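Side-chain contact in putative uncharacterized protein PH0242 (Pyrococcus horikoshii, PDB 3VU1), which is the C-terminal globular domain of AglB, an archaeal oligosaccharyltransferase: residues G264-V269 / K276-L281. Residues are numbered along the deposited sequence; the frame is centred on the assembly and turned at random.
Sequences GTWREV and KHTLRL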
loop_
_atom_site.group_PDB
_atom_site.type_symbol
_atom_site.label_atom_id
_atom_site.label_comp_id
_atom_site.label_asym_id
_atom_site.label_seq_id
_atom_site.Cartn_x
_atom_site.Cartn_y
_atom_site.Cartn_z
ATOM N N GLY A 264 -2.707 -27.148 25.023
ATOM C CA GLY A 264 -2.313 -26.269 26.107
ATOM C C GLY A 264 -1.312 -25.157 25.830
ATOM O O GLY A 264 -1.135 -24.277 26.675
ATOM N N THR A 265 -0.618 -25.200 24.692
ATOM C CA THR A 265 0.153 -24.027 24.267
ATOM C C THR A 265 -0.184 -23.478 22.855
ATOM O O THR A 265 -0.530 -24.245 21.938
ATOM C CB THR A 265 1.672 -24.225 24.431
ATOM O OG1 THR A 265 2.111 -25.295 23.595
ATOM C CG2 THR A 265 2.040 -24.500 25.916
ATOM N N TRP A 266 -0.092 -22.147 22.716
ATOM C CA TRP A 266 -0.189 -21.423 21.420
ATOM C C TRP A 266 0.883 -21.770 20.449
ATOM O O TRP A 266 2.068 -21.679 20.763
ATOM C CB TRP A 266 -0.089 -19.934 21.651
ATOM C CG TRP A 266 -1.295 -19.400 22.354
ATOM C CD1 TRP A 266 -1.380 -18.948 23.668
ATOM C CD2 TRP A 266 -2.659 -19.276 21.804
ATOM N NE1 TRP A 266 -2.671 -18.550 23.953
ATOM C CE2 TRP A 266 -3.480 -18.708 22.874
ATOM C CE3 TRP A 266 -3.247 -19.556 20.580
ATOM C CZ2 TRP A 266 -4.826 -18.441 22.702
ATOM C CZ3 TRP A 266 -4.616 -19.297 20.419
ATOM C CH2 TRP A 266 -5.383 -18.751 21.450
ATOM N N ARG A 267 0.472 -22.155 19.252
ATOM C CA ARG A 267 1.402 -22.530 18.205
ATOM C C ARG A 267 1.048 -21.765 16.926
ATOM O O ARG A 267 -0.129 -21.654 16.525
ATOM C CB ARG A 267 1.344 -24.061 17.960
ATOM C CG ARG A 267 2.436 -24.922 18.598
ATOM C CD ARG A 267 2.369 -24.901 20.109
ATOM N NE ARG A 267 2.904 -26.106 20.757
ATOM C CZ ARG A 267 4.121 -26.217 21.291
ATOM N NH1 ARG A 267 4.984 -25.212 21.249
ATOM N NH2 ARG A 267 4.476 -27.349 21.869
ATOM N N GLU A 268 2.068 -21.224 16.290
ATOM C CA GLU A 268 1.877 -20.587 15.014
ATOM C C GLU A 268 1.510 -21.680 14.017
ATOM O O GLU A 268 2.105 -22.729 14.021
ATOM C CB GLU A 268 3.147 -19.853 14.611
ATOM C CG GLU A 268 3.234 -19.509 13.134
ATOM C CD GLU A 268 3.894 -18.168 12.879
ATOM O OE1 GLU A 268 3.535 -17.522 11.850
ATOM O OE2 GLU A 268 4.748 -17.767 13.723
ATOM N N VAL A 269 0.521 -21.427 13.175
ATOM C CA VAL A 269 0.036 -22.424 12.238
ATOM C C VAL A 269 0.126 -21.965 10.797
ATOM O O VAL A 269 0.080 -20.773 10.522
ATOM C CB VAL A 269 -1.426 -22.836 12.545
ATOM C CG1 VAL A 269 -1.472 -23.572 13.872
ATOM C CG2 VAL A 269 -2.390 -21.642 12.546
ATOM N N LYS A 276 -12.892 -28.145 15.839
ATOM C CA LYS A 276 -12.827 -26.980 16.739
ATOM C C LYS A 276 -11.430 -26.398 16.868
ATOM O O LYS A 276 -10.447 -27.133 16.930
ATOM C CB LYS A 276 -13.376 -27.298 18.134
ATOM C CG LYS A 276 -14.876 -27.446 18.129
ATOM C CD LYS A 276 -15.478 -27.773 19.484
ATOM C CE LYS A 276 -16.943 -28.176 19.286
ATOM N NZ LYS A 276 -17.723 -28.130 20.561
ATOM N N HIS A 277 -11.350 -25.074 16.914
ATOM C CA HIS A 277 -10.096 -24.416 17.174
ATOM C C HIS A 277 -10.302 -23.218 18.046
ATOM O O HIS A 277 -11.361 -22.573 18.032
ATOM C CB HIS A 277 -9.465 -23.944 15.868
ATOM C CG HIS A 277 -8.971 -25.047 14.968
ATOM N ND1 HIS A 277 -7.677 -25.484 14.998
ATOM C CD2 HIS A 277 -9.616 -25.761 13.941
ATOM C CE1 HIS A 277 -7.501 -26.437 14.038
ATOM N NE2 HIS A 277 -8.688 -26.607 13.393
ATOM N N THR A 278 -9.280 -22.885 18.807
ATOM C CA THR A 278 -9.233 -21.596 19.431
ATOM C C THR A 278 -8.045 -20.896 18.810
ATOM O O THR A 278 -6.915 -21.398 18.856
ATOM C CB THR A 278 -9.139 -21.709 20.957
ATOM O OG1 THR A 278 -10.422 -22.094 21.441
ATOM C CG2 THR A 278 -8.795 -20.373 21.601
ATOM N N LEU A 279 -8.311 -19.747 18.204
ATOM C CA LEU A 279 -7.323 -19.061 17.384
ATOM C C LEU A 279 -7.065 -17.672 17.927
ATOM O O LEU A 279 -7.985 -17.001 18.438
ATOM C CB LEU A 279 -7.825 -18.966 15.941
ATOM C CG LEU A 279 -8.208 -20.256 15.217
ATOM C CD1 LEU A 279 -8.848 -19.913 13.884
ATOM C CD2 LEU A 279 -6.987 -21.151 15.018
ATOM N N ARG A 280 -5.809 -17.255 17.839
ATOM C CA ARG A 280 -5.435 -15.896 18.104
ATOM C C ARG A 280 -5.067 -15.272 16.767
ATOM O O ARG A 280 -4.088 -15.705 16.137
ATOM C CB ARG A 280 -4.262 -15.817 19.083
ATOM C CG ARG A 280 -4.092 -14.413 19.671
ATOM C CD ARG A 280 -2.744 -14.228 20.334
ATOM N NE ARG A 280 -2.788 -14.587 21.746
ATOM C CZ ARG A 280 -1.796 -15.190 22.401
ATOM N NH1 ARG A 280 -0.659 -15.546 21.804
ATOM N NH2 ARG A 280 -1.953 -15.454 23.673
ATOM N N LEU A 281 -5.868 -14.293 16.324
ATOM C CA LEU A 281 -5.632 -13.563 15.069
ATOM C C LEU A 281 -4.900 -12.222 15.269
ATOM O O LEU A 281 -5.364 -11.318 15.992
ATOM C CB LEU A 281 -6.963 -13.369 14.359
ATOM C CG LEU A 281 -7.844 -14.626 14.460
ATOM C CD1 LEU A 281 -9.215 -14.374 13.861
ATOM C CD2 LEU A 281 -7.213 -15.846 13.798
#
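W266 turns its indole toward R280 with CG anti to its own carbonyl carbon (chi1 -69°), while R280 sends CG anti to the backbone N and then bends at chi3 (-90°), which folds the guanidinium back over the ring. The result is a cation-pi contact: R280 CZ sits 3.9 Å from the centroid of the five-membered ring of W266, almost on the ring normal. The two planes are not quite parallel, tilted by 33°. W266 NE1 and R280 NH2 are both donors and make no hydrogen bond; NH2 lies over the ring face, and the attraction is probably that of the charge for the pi system. Further down the same arginine, CB lies 4.1 Å from the centroid of the six-membered ring in a CH-pi contact, so one side chain spans both rings. At the far end of the indole, T278 CG2 touches W266 CH2 at 3.8 Å. R280 NH1 also makes a salt bridge to E259 and a hydrogen bond to the hydroxyl of Y282, which hold the guanidinium at a second point. In the antiparallel sheet of the Peripheral 1 region, strand 265-268 forms one edge and strand 325-331 the other, with strand 253-262 lying between 265-268 and 275-285; W266 reaches across 253-262, where its ring also meets F261, to pack on strand 275-285.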